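PDB 4IRX: sugar ABC transporter, periplasmic sugar-binding protein from Caulobacter crescentus, which binds myo-inositol and probably delivers it in the periplasm to an ABC transporter for uptake. Local coordinates for residues Glu233-Ile238 / Gly285-Ala290. Numbering follows the deposited sequence.
Sequences EALARI and GNLTEA
The backbone carbonyl of L235 is the flat group that takes part directly: L287 CD2 lies 3.7 Å from L235 O, to one side of the C=O bond. Two further flat groups, the amide of N286 and the carboxylate of E289, pair with each other within 285-290. N286 ND2 donates to E289 OE1 at 2.9 Å with an N-H...O angle of 166°; OE1 lies close to the amide plane, yet the donor stands 57° out of the carboxylate plane, above its face. N286 ND2 also reaches L281 O and its OD1 accepts from T283 N, so both ends of the amide are fixed and the turn is tied back to strand 275-282.

The fold is that of the two-lobed periplasmic binding proteins. Helix 232-239 follows strand 224-226, at the edge of the parallel four-stranded sheet, and 285-290 belongs to the C-terminal tail beyond strand 275-282.

Across the contact the packing is aliphatic. L235 bears on A290 CB with both methyls, CD1 at 3.7 Å and CD2 at an equal 3.7 Å, so that the alanine methyl faces the fork of the leucine. L287 CD2 is 3.9 Å from L235 CD2, and the two leucines run past each other in opposite directions. L287 CD2 also meets I238 CG2 at 3.8 Å; the I238 chi1 of -65° sets CG1 beside the backbone N and leaves CG2, anti to that N, as the branch that meets L287.

L235 and L287 have the nearest CA atoms, 6.9 Å apart, and both side chains also touch I282. I238 leans on T246 and A290 on E248, both of strand 246-248, while L235 also touches M296 at the chain end. The bound inositol is about 13 Å from the L235 side chain.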
loop_
_atom_site.group_PDB
_atom_site.type_symbol
_atom_site.label_atom_id
_atom_site.label_comp_id
_atom_site.label_asym_id
_atom_site.label_seq_id
_atom_site.Cartn_x
_atom_site.Cartn_y
_atom_site.Cartn_z
ATOM N N GLU A 233 9.896 10.156 5.853
ATOM C CA GLU A 233 10.990 10.504 4.952
ATOM C C GLU A 233 10.471 11.311 3.770
ATOM O O GLU A 233 11.096 12.283 3.338
ATOM C CB GLU A 233 11.697 9.219 4.483
ATOM C CG GLU A 233 13.046 9.388 3.818
ATOM C CD GLU A 233 13.678 8.033 3.491
ATOM O OE1 GLU A 233 13.027 6.989 3.747
ATOM O OE2 GLU A 233 14.810 8.022 2.977
ATOM N N ALA A 234 9.309 10.921 3.245
ATOM C CA ALA A 234 8.704 11.659 2.138
ATOM C C ALA A 234 8.191 13.022 2.603
ATOM O O ALA A 234 8.304 14.016 1.885
ATOM C CB ALA A 234 7.557 10.853 1.516
ATOM N N LEU A 235 7.593 13.052 3.787
ATOM C CA LEU A 235 7.106 14.310 4.350
ATOM C C LEU A 235 8.251 15.342 4.446
ATOM O O LEU A 235 8.054 16.520 4.135
ATOM C CB LEU A 235 6.419 14.075 5.718
ATOM C CG LEU A 235 5.207 13.116 5.725
ATOM C CD1 LEU A 235 4.683 12.892 7.152
ATOM C CD2 LEU A 235 4.114 13.727 4.885
ATOM N N ALA A 236 9.429 14.875 4.847
ATOM C CA ALA A 236 10.611 15.733 4.937
ATOM C C ALA A 236 11.036 16.259 3.583
ATOM O O ALA A 236 11.419 17.427 3.472
ATOM C CB ALA A 236 11.743 14.994 5.623
ATOM N N ARG A 237 10.952 15.420 2.546
ATOM C CA ARG A 237 11.260 15.868 1.201
ATOM C C ARG A 237 10.274 16.896 0.672
ATOM O O ARG A 237 10.631 17.761 -0.136
ATOM C CB ARG A 237 11.341 14.673 0.238
ATOM C CG ARG A 237 12.474 13.672 0.505
ATOM C CD ARG A 237 13.836 14.282 0.266
ATOM N NE ARG A 237 14.338 14.951 1.462
ATOM C CZ ARG A 237 14.996 16.111 1.474
ATOM N NH1 ARG A 237 15.271 16.746 0.346
ATOM N NH2 ARG A 237 15.402 16.625 2.627
ATOM N N ILE A 238 9.016 16.768 1.082
ATOM C CA ILE A 238 8.013 17.749 0.698
ATOM C C ILE A 238 8.286 19.058 1.429
ATOM O O ILE A 238 8.246 20.137 0.823
ATOM C CB ILE A 238 6.589 17.226 0.965
ATOM C CG1 ILE A 238 6.339 16.013 0.053
ATOM C CG2 ILE A 238 5.562 18.349 0.746
ATOM C CD1 ILE A 238 5.073 15.221 0.356
ATOM N N GLY A 285 1.362 22.567 1.941
ATOM C CA GLY A 285 0.353 23.314 2.673
ATOM C C GLY A 285 -0.447 22.533 3.701
ATOM O O GLY A 285 -1.043 23.138 4.595
ATOM N N ASN A 286 -0.421 21.198 3.641
ATOM C CA ASN A 286 -1.190 20.435 4.618
ATOM C C ASN A 286 -0.417 19.243 5.137
ATOM O O ASN A 286 -0.985 18.189 5.418
ATOM C CB ASN A 286 -2.563 19.987 4.073
ATOM C CG ASN A 286 -2.446 18.978 2.937
ATOM O OD1 ASN A 286 -1.471 18.980 2.182
ATOM N ND2 ASN A 286 -3.432 18.101 2.822
ATOM N N LEU A 287 0.884 19.447 5.328
ATOM C CA LEU A 287 1.735 18.388 5.869
ATOM C C LEU A 287 1.215 17.849 7.196
ATOM O O LEU A 287 1.351 16.656 7.478
ATOM C CB LEU A 287 3.167 18.883 6.028
ATOM C CG LEU A 287 3.982 18.965 4.738
ATOM C CD1 LEU A 287 5.150 19.920 4.912
ATOM C CD2 LEU A 287 4.498 17.577 4.352
ATOM N N THR A 288 0.605 18.706 8.006
ATOM C CA THR A 288 0.148 18.242 9.317
ATOM C C THR A 288 -1.112 17.389 9.265
ATOM O O THR A 288 -1.527 16.855 10.302
ATOM C CB THR A 288 -0.029 19.400 10.324
ATOM O OG1 THR A 288 -0.983 20.323 9.785
ATOM C CG2 THR A 288 1.296 20.126 10.517
ATOM N N GLU A 289 -1.695 17.225 8.072
ATOM C CA GLU A 289 -2.787 16.273 7.876
ATOM C C GLU A 289 -2.270 14.846 7.710
ATOM O O GLU A 289 -3.062 13.885 7.694
ATOM C CB GLU A 289 -3.677 16.685 6.687
ATOM C CG GLU A 289 -4.465 17.962 7.001
ATOM C CD GLU A 289 -5.430 18.416 5.929
ATOM O OE1 GLU A 289 -5.500 17.796 4.847
ATOM O OE2 GLU A 289 -6.124 19.428 6.188
ATOM N N ALA A 290 -0.956 14.686 7.614
ATOM C CA ALA A 290 -0.391 13.345 7.544
ATOM C C ALA A 290 -0.389 12.747 8.930
ATOM O O ALA A 290 -0.012 13.412 9.882
ATOM C CB ALA A 290 1.023 13.377 6.966
#